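Local coordinates for protein intracellular serine protease (Bacillus licheniformis, PDB 4ZOQ) that probably cleaves peptide bonds as a serine endopeptidase of the subtilase family that takes part in the maturation of lanthipeptides, at residues Y117-A122 / I134-G139; K121-A126 / Q156-Y161; D125-G130 / A163-L168. All coordinates share one frame; numbering follows the deposited sequence.

Contact 1: Y117-A122 / I134-G139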
loop_
_atom_site.group_PDB
_atom_site.type_symbol
_atom_site.label_atom_id
_atom_site.label_comp_id
_atom_site.label_asym_id
_atom_site.label_seq_id
_atom_site.Cartn_x
_atom_site.Cartn_y
_atom_site.Cartn_z
ATOM N N TYR B 117 3.622 -11.991 7.568
ATOM C CA TYR B 117 4.435 -11.716 8.745
ATOM C C TYR B 117 5.350 -10.526 8.487
ATOM O O TYR B 117 5.462 -9.621 9.316
ATOM C CB TYR B 117 5.267 -12.948 9.124
ATOM C CG TYR B 117 6.230 -12.724 10.268
ATOM C CD1 TYR B 117 5.793 -12.792 11.582
ATOM C CD2 TYR B 117 7.568 -12.394 10.034
ATOM C CE1 TYR B 117 6.658 -12.579 12.633
ATOM C CE2 TYR B 117 8.451 -12.175 11.092
ATOM C CZ TYR B 117 7.980 -12.267 12.390
ATOM O OH TYR B 117 8.815 -12.049 13.467
ATOM N N ASN B 118 6.048 -10.535 7.360
ATOM C CA ASN B 118 6.906 -9.388 7.065
ATOM C C ASN B 118 6.138 -8.088 6.831
ATOM O O ASN B 118 6.690 -7.005 7.055
ATOM C CB ASN B 118 7.840 -9.689 5.901
ATOM C CG ASN B 118 9.029 -10.508 6.335
ATOM O OD1 ASN B 118 9.398 -10.491 7.515
ATOM N ND2 ASN B 118 9.632 -11.235 5.402
ATOM N N ILE B 119 4.883 -8.183 6.392
ATOM C CA ILE B 119 4.102 -6.980 6.183
ATOM C C ILE B 119 3.826 -6.337 7.538
ATOM O O ILE B 119 3.963 -5.112 7.712
ATOM C CB ILE B 119 2.782 -7.254 5.431
ATOM C CG1 ILE B 119 3.080 -7.837 4.056
ATOM C CG2 ILE B 119 1.959 -5.960 5.315
ATOM C CD1 ILE B 119 1.873 -8.279 3.308
ATOM N N MET B 120 3.446 -7.176 8.498
ATOM C CA MET B 120 3.179 -6.715 9.860
ATOM C C MET B 120 4.431 -6.099 10.483
ATOM O O MET B 120 4.367 -5.028 11.094
ATOM C CB MET B 120 2.694 -7.869 10.743
ATOM C CG MET B 120 1.464 -8.549 10.234
ATOM S SD MET B 120 0.749 -9.709 11.432
ATOM C CE MET B 120 0.161 -10.972 10.296
ATOM N N LYS B 121 5.572 -6.757 10.290
ATOM C CA LYS B 121 6.806 -6.260 10.871
ATOM C C LYS B 121 7.149 -4.907 10.265
ATOM O O LYS B 121 7.546 -3.985 10.978
ATOM C CB LYS B 121 7.940 -7.242 10.661
ATOM C CG LYS B 121 9.199 -6.877 11.419
ATOM C CD LYS B 121 10.294 -7.862 11.063
ATOM C CE LYS B 121 10.315 -9.032 12.024
ATOM N NZ LYS B 121 11.273 -10.073 11.613
ATOM N N ALA B 122 6.975 -4.796 8.951
ATOM C CA ALA B 122 7.216 -3.533 8.270
ATOM C C ALA B 122 6.235 -2.461 8.751
ATOM O O ALA B 122 6.617 -1.300 8.959
ATOM C CB ALA B 122 7.114 -3.703 6.759
ATOM N N ILE B 134 1.227 4.962 5.638
ATOM C CA ILE B 134 1.665 3.679 5.104
ATOM C C ILE B 134 0.821 3.239 3.898
ATOM O O ILE B 134 -0.406 3.315 3.891
ATOM C CB ILE B 134 1.633 2.568 6.194
ATOM C CG1 ILE B 134 2.594 2.924 7.340
ATOM C CG2 ILE B 134 1.971 1.192 5.605
ATOM C CD1 ILE B 134 2.455 2.044 8.561
ATOM N N ASN B 135 1.494 2.795 2.859
ATOM C CA ASN B 135 0.799 2.263 1.709
ATOM C C ASN B 135 1.138 0.796 1.516
ATOM O O ASN B 135 2.320 0.451 1.367
ATOM C CB ASN B 135 1.168 3.052 0.457
ATOM C CG ASN B 135 0.409 2.582 -0.749
ATOM O OD1 ASN B 135 -0.686 3.080 -1.069
ATOM N ND2 ASN B 135 0.960 1.589 -1.410
ATOM N N ILE B 136 0.118 -0.062 1.483
ATOM C CA ILE B 136 0.354 -1.487 1.232
ATOM C C ILE B 136 -0.392 -1.952 -0.036
ATOM O O ILE B 136 -1.563 -2.323 0.019
ATOM C CB ILE B 136 -0.081 -2.375 2.442
ATOM C CG1 ILE B 136 0.536 -1.885 3.749
ATOM C CG2 ILE B 136 0.324 -3.827 2.228
ATOM C CD1 ILE B 136 -0.086 -2.515 4.999
ATOM N N SER B 137 0.301 -1.935 -1.173
ATOM C CA SER B 137 -0.330 -2.266 -2.454
ATOM C C SER B 137 -0.202 -3.752 -2.766
ATOM O O SER B 137 0.285 -4.150 -3.828
ATOM C CB SER B 137 0.274 -1.436 -3.608
ATOM O OG SER B 137 -0.300 -0.143 -3.692
ATOM N N THR B 138 -0.634 -4.566 -1.821
ATOM C CA THR B 138 -0.589 -6.012 -1.962
ATOM C C THR B 138 -1.502 -6.583 -0.889
ATOM O O THR B 138 -1.937 -5.868 0.020
ATOM C CB THR B 138 0.846 -6.563 -1.831
ATOM O OG1 THR B 138 0.872 -7.954 -2.180
ATOM C CG2 THR B 138 1.404 -6.341 -0.414
ATOM N N GLY B 139 -1.835 -7.856 -1.005
ATOM C CA GLY B 139 -2.724 -8.474 -0.045
ATOM C C GLY B 139 -2.738 -9.971 -0.242
ATOM O O GLY B 139 -2.151 -10.478 -1.197
#
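I119 carries the helix side of this contact alone, bridging with both of its methyl groups a strand residue, I136, and a loop residue, T138. Its two branches share the work. CG2, held anti to the backbone N by a chi1 of -61°, settles against both methyls of I136, 4.0 Å from CD1 and 4.1 Å from CG2 of that residue, and the two side chains meet at a slant. The other branch runs out extended (chi2 174°), which carries I119 CD1 away to within 4.2 Å of T138 CG2. The junction is thus a small, wholly apolar patch, with the closest backbones, those of I119 and I136, 8.3 Å apart between CA atoms.

Between the two partners the chain makes an inverse gamma turn centred on S137; I136 is the last residue of the strand, and beyond the turn T138 turns its methyl to I119. The turn lies beside the predicted charge relay system of this subtilase: the side chain of T138 comes about 5 Å from that of H86 and about 6 Å from that of D51, and S137 OG is hydrogen-bonded to the carbonyl O of S276.

Helix 116-128 here lies on the parallel part of the mixed sheet, with strand 133-136 between strands 46-51 and 168-172. I50 also packs against I136, while Y155 of helix 146-164 touches I119.

Contact 2: K121-A126 / Q156-Y161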
loop_
_atom_site.group_PDB
_atom_site.type_symbol
_atom_site.label_atom_id
_atom_site.label_comp_id
_atom_site.label_asym_id
_atom_site.label_seq_id
_atom_site.Cartn_x
_atom_site.Cartn_y
_atom_site.Cartn_z
ATOM N N LYS B 121 5.572 -6.757 10.290
ATOM C CA LYS B 121 6.806 -6.260 10.871
ATOM C C LYS B 121 7.149 -4.907 10.265
ATOM O O LYS B 121 7.546 -3.985 10.978
ATOM C CB LYS B 121 7.940 -7.242 10.661
ATOM C CG LYS B 121 9.199 -6.877 11.419
ATOM C CD LYS B 121 10.294 -7.862 11.063
ATOM C CE LYS B 121 10.315 -9.032 12.024
ATOM N NZ LYS B 121 11.273 -10.073 11.613
ATOM N N ALA B 122 6.975 -4.796 8.951
ATOM C CA ALA B 122 7.216 -3.533 8.270
ATOM C C ALA B 122 6.235 -2.461 8.751
ATOM O O ALA B 122 6.617 -1.300 8.959
ATOM C CB ALA B 122 7.114 -3.703 6.759
ATOM N N MET B 123 4.994 -2.847 8.996
ATOM C CA MET B 123 4.029 -1.873 9.472
ATOM C C MET B 123 4.514 -1.293 10.783
ATOM O O MET B 123 4.569 -0.070 10.964
ATOM C CB MET B 123 2.640 -2.504 9.661
ATOM C CG MET B 123 1.911 -2.822 8.351
ATOM S SD MET B 123 0.351 -3.721 8.599
ATOM C CE MET B 123 -0.707 -2.485 9.379
ATOM N N VAL B 124 4.908 -2.178 11.688
ATOM C CA VAL B 124 5.282 -1.744 13.010
ATOM C C VAL B 124 6.542 -0.898 12.958
ATOM O O VAL B 124 6.613 0.176 13.567
ATOM C CB VAL B 124 5.469 -2.943 13.934
ATOM C CG1 VAL B 124 6.028 -2.476 15.264
ATOM C CG2 VAL B 124 4.131 -3.611 14.134
ATOM N N ASP B 125 7.524 -1.353 12.198
ATOM C CA ASP B 125 8.755 -0.586 12.053
ATOM C C ASP B 125 8.463 0.786 11.485
ATOM O O ASP B 125 8.960 1.789 11.999
ATOM C CB ASP B 125 9.768 -1.321 11.168
ATOM C CG ASP B 125 10.396 -2.526 11.866
ATOM O OD1 ASP B 125 10.296 -2.618 13.109
ATOM O OD2 ASP B 125 10.984 -3.381 11.177
ATOM N N ALA B 126 7.636 0.828 10.443
ATOM C CA ALA B 126 7.324 2.079 9.758
ATOM C C ALA B 126 6.710 3.097 10.726
ATOM O O ALA B 126 7.033 4.298 10.674
ATOM C CB ALA B 126 6.379 1.815 8.562
ATOM N N GLN B 156 -4.549 -7.540 12.770
ATOM C CA GLN B 156 -5.382 -6.504 13.349
ATOM C C GLN B 156 -4.619 -5.740 14.438
ATOM O O GLN B 156 -4.829 -4.539 14.633
ATOM C CB GLN B 156 -6.679 -7.124 13.897
ATOM C CG GLN B 156 -7.719 -6.134 14.343
ATOM C CD GLN B 156 -8.154 -5.178 13.219
ATOM O OE1 GLN B 156 -8.842 -5.573 12.266
ATOM N NE2 GLN B 156 -7.754 -3.917 13.335
ATOM N N ARG B 157 -3.698 -6.416 15.114
ATOM C CA ARG B 157 -2.945 -5.750 16.166
ATOM C C ARG B 157 -1.972 -4.769 15.557
ATOM O O ARG B 157 -1.812 -3.664 16.059
ATOM C CB ARG B 157 -2.180 -6.769 17.009
ATOM C CG ARG B 157 -3.009 -7.581 17.963
ATOM C CD ARG B 157 -2.101 -8.494 18.782
ATOM N NE ARG B 157 -2.856 -9.368 19.669
ATOM C CZ ARG B 157 -2.308 -10.237 20.516
ATOM N NH1 ARG B 157 -0.990 -10.380 20.572
ATOM N NH2 ARG B 157 -3.085 -10.975 21.300
ATOM N N ALA B 158 -1.387 -5.144 14.426
ATOM C CA ALA B 158 -0.523 -4.242 13.677
ATOM C C ALA B 158 -1.287 -2.990 13.258
ATOM O O ALA B 158 -0.797 -1.856 13.412
ATOM C CB ALA B 158 0.050 -4.950 12.457
ATOM N N ALA B 159 -2.507 -3.192 12.779
ATOM C CA ALA B 159 -3.327 -2.080 12.337
ATOM C C ALA B 159 -3.707 -1.195 13.511
ATOM O O ALA B 159 -3.722 0.048 13.402
ATOM C CB ALA B 159 -4.575 -2.588 11.613
ATOM N N ASN B 160 -4.005 -1.831 14.639
ATOM C CA ASN B 160 -4.299 -1.093 15.859
ATOM C C ASN B 160 -3.098 -0.232 16.288
ATOM O O ASN B 160 -3.236 0.924 16.715
ATOM C CB ASN B 160 -4.674 -2.081 16.972
ATOM C CG ASN B 160 -6.055 -2.756 16.742
ATOM O OD1 ASN B 160 -6.768 -2.476 15.767
ATOM N ND2 ASN B 160 -6.425 -3.638 17.649
ATOM N N TYR B 161 -1.907 -0.785 16.133
ATOM C CA TYR B 161 -0.703 -0.079 16.549
ATOM C C TYR B 161 -0.459 1.187 15.715
ATOM O O TYR B 161 -0.150 2.246 16.262
ATOM C CB TYR B 161 0.492 -1.019 16.480
ATOM C CG TYR B 161 1.760 -0.452 17.033
ATOM C CD1 TYR B 161 1.916 -0.241 18.402
ATOM C CD2 TYR B 161 2.826 -0.162 16.192
ATOM C CE1 TYR B 161 3.116 0.268 18.915
ATOM C CE2 TYR B 161 4.008 0.336 16.678
ATOM C CZ TYR B 161 4.160 0.552 18.037
ATOM O OH TYR B 161 5.367 1.051 18.477
#
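Helix segments 121-126 and 156-161 run side by side in nearly the same direction, their axes 14° apart in angle and 9.3 Å apart at closest approach, and V124 and A158 bring their CA atoms to 6.4 Å. The second helix presents small residues, A158 and A159, at this approach. M123 reaches across and lays the end of its chain on them: its SD sits 4.1 Å from A158 CB, and its CE is 3.9 Å from A159 N. A bend at the last torsion, chi3 69°, turns the methyl in against the backbone, where it also lies 4.0 Å from the carbonyl carbon of A158.

Two parallel helices on one face of the parallel part of a sheet are what successive beta-alpha-beta crossovers produce, and here helix 116-128 leads into strand 133-136 and helix 146-164 into strand 168-172, as in the subtilase fold. On the sheet side, M123 packs on I50.

Toward the other flank V124 meets Y161 at about a right angle. Its CG1 approaches the ring obliquely, 3.7 Å from Y161 CE2. On the second helix, Q156 NE2 gives a hydrogen bond to N160 OD1 at 3.0 Å, arriving from above the carbonyl plane, and is also bound to the carbonyl O of K197. E60 of a neighbouring subunit packs on both V124 and Y161.

Contact 3: D125-G130 / A163-L168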
loop_
_atom_site.group_PDB
_atom_site.type_symbol
_atom_site.label_atom_id
_atom_site.label_comp_id
_atom_site.label_asym_id
_atom_site.label_seq_id
_atom_site.Cartn_x
_atom_site.Cartn_y
_atom_site.Cartn_z
ATOM N N ASP B 125 7.524 -1.353 12.198
ATOM C CA ASP B 125 8.755 -0.586 12.053
ATOM C C ASP B 125 8.463 0.786 11.485
ATOM O O ASP B 125 8.960 1.789 11.999
ATOM C CB ASP B 125 9.768 -1.321 11.168
ATOM C CG ASP B 125 10.396 -2.526 11.866
ATOM O OD1 ASP B 125 10.296 -2.618 13.109
ATOM O OD2 ASP B 125 10.984 -3.381 11.177
ATOM N N ALA B 126 7.636 0.828 10.443
ATOM C CA ALA B 126 7.324 2.079 9.758
ATOM C C ALA B 126 6.710 3.097 10.726
ATOM O O ALA B 126 7.033 4.298 10.674
ATOM C CB ALA B 126 6.379 1.815 8.562
ATOM N N VAL B 127 5.845 2.601 11.617
ATOM C CA VAL B 127 5.257 3.419 12.675
ATOM C C VAL B 127 6.341 3.973 13.606
ATOM O O VAL B 127 6.405 5.183 13.877
ATOM C CB VAL B 127 4.251 2.605 13.519
ATOM C CG1 VAL B 127 3.770 3.413 14.690
ATOM C CG2 VAL B 127 3.061 2.177 12.675
ATOM N N ASN B 128 7.191 3.074 14.103
ATOM C CA ASN B 128 8.255 3.448 15.044
ATOM C C ASN B 128 9.301 4.395 14.412
ATOM O O ASN B 128 9.980 5.132 15.130
ATOM C CB ASN B 128 8.948 2.192 15.591
ATOM C CG ASN B 128 8.037 1.351 16.502
ATOM O OD1 ASN B 128 7.003 1.813 17.002
ATOM N ND2 ASN B 128 8.424 0.101 16.702
ATOM N N ASP B 129 9.403 4.377 13.078
ATOM C CA ASP B 129 10.335 5.231 12.313
ATOM C C ASP B 129 9.792 6.604 11.932
ATOM O O ASP B 129 10.377 7.303 11.116
ATOM C CB ASP B 129 10.766 4.522 11.027
ATOM C CG ASP B 129 11.480 3.213 11.297
ATOM O OD1 ASP B 129 12.026 3.058 12.415
ATOM O OD2 ASP B 129 11.476 2.327 10.411
ATOM N N GLY B 130 8.649 6.961 12.484
ATOM C CA GLY B 130 8.095 8.281 12.304
ATOM C C GLY B 130 7.344 8.531 11.002
ATOM O O GLY B 130 7.081 9.683 10.688
ATOM N N ALA B 163 -2.802 2.904 14.099
ATOM C CA ALA B 163 -3.920 3.793 14.434
ATOM C C ALA B 163 -3.676 4.500 15.760
ATOM O O ALA B 163 -3.989 5.691 15.933
ATOM C CB ALA B 163 -5.214 3.005 14.501
ATOM N N LYS B 164 -3.100 3.746 16.691
ATOM C CA LYS B 164 -2.825 4.263 18.012
ATOM C C LYS B 164 -1.832 5.403 17.948
ATOM O O LYS B 164 -1.940 6.379 18.705
ATOM C CB LYS B 164 -2.257 3.159 18.905
ATOM C CG LYS B 164 -2.095 3.608 20.331
ATOM C CD LYS B 164 -1.320 2.616 21.185
ATOM C CE LYS B 164 -0.871 3.313 22.479
ATOM N NZ LYS B 164 0.314 2.650 23.104
ATOM N N HIS B 165 -0.933 5.327 16.969
ATOM C CA HIS B 165 0.077 6.350 16.810
ATOM C C HIS B 165 -0.241 7.340 15.708
ATOM O O HIS B 165 0.646 8.057 15.232
ATOM C CB HIS B 165 1.441 5.717 16.555
ATOM C CG HIS B 165 2.026 5.035 17.756
ATOM N ND1 HIS B 165 1.716 3.740 18.112
ATOM C CD2 HIS B 165 2.862 5.502 18.719
ATOM C CE1 HIS B 165 2.370 3.424 19.220
ATOM N NE2 HIS B 165 3.063 4.480 19.613
ATOM N N GLN B 166 -1.522 7.415 15.357
ATOM C CA GLN B 166 -2.020 8.382 14.383
ATOM C C GLN B 166 -1.414 8.221 12.969
ATOM O O GLN B 166 -1.279 9.188 12.225
ATOM C CB GLN B 166 -1.753 9.793 14.920
ATOM C CG GLN B 166 -2.377 10.016 16.299
ATOM C CD GLN B 166 -3.886 9.931 16.256
ATOM O OE1 GLN B 166 -4.503 10.250 15.243
ATOM N NE2 GLN B 166 -4.491 9.497 17.347
ATOM N N VAL B 167 -1.084 6.989 12.595
ATOM C CA VAL B 167 -0.552 6.712 11.268
ATOM C C VAL B 167 -1.615 6.106 10.343
ATOM O O VAL B 167 -2.196 5.069 10.657
ATOM C CB VAL B 167 0.631 5.752 11.328
ATOM C CG1 VAL B 167 1.180 5.554 9.959
ATOM C CG2 VAL B 167 1.692 6.282 12.271
ATOM N N LEU B 168 -1.848 6.755 9.203
ATOM C CA LEU B 168 -2.796 6.262 8.208
ATOM C C LEU B 168 -2.218 5.096 7.442
ATOM O O LEU B 168 -1.023 5.080 7.129
ATOM C CB LEU B 168 -3.160 7.375 7.243
ATOM C CG LEU B 168 -3.963 8.441 7.969
ATOM C CD1 LEU B 168 -3.879 9.746 7.230
ATOM C CD2 LEU B 168 -5.400 7.974 8.102
#
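V127 is the hub of this contact: one methyl, CG1, touches both H165 and V167 where two helices come to an end. The enclosed part is between the two valines, both buried, with V127 CG1 and V167 CG2 4.3 Å apart. On the H165 side the atoms are nearer, though this is the flank that faces solvent: V127 CG1 lies 3.8 Å from H165 CB and 3.9 Å from H165 CG, the ring atom next to it. The methyl approaches the ring obliquely, and the two side chains cross at about a right angle.

Both segments leave their helices by a Schellman motif with a residue of positive phi at the C-prime position, G130 for helix 116-128 and Q166 for helix 146-164. In the first, G130 N binds V127 O at 3.2 Å and H131 N pairs with A126 O; in the second, Q166 N binds A163 O at 3.1 Å and V167 N pairs with A162 O. After this second turn V167 points its side chain toward V127, and the chain then enters strand 168-172 of the subtilase sheet.

The outer side is open to solvent at H165 and G130, while N128 ND2 is hydrogen-bonded to E60 OE2 of a neighbouring subunit. The H165 ring is brought alongside V127 by CG lying anti to the carbonyl carbon (chi1 -71°), and its ND1 is hydrogen-bonded to the carbonyl O of Y161.

Overall arrangement
Helix 116-128 is common to all three contacts, which follow one another down its length: contacts 1 and 2 have centres about 8 Å apart, contacts 2 and 3 likewise, and contacts 1 and 3 about 13 Å. Apolar packing runs from one to the next. M123 SD of contact 2 packs 3.8 Å from I136 CD1 of contact 1, and Y161 CE2 lies 3.7 Å from V127 CG1 of contact 3. I134 links contact 1 to contact 3 directly, with I134 CG1 4.0 Å from V167 CG1. The predicted catalytic residues lie at the contact 1 end; the side chain of M123 is already about 12 Å from that of D51, and contact 3 is remote from them.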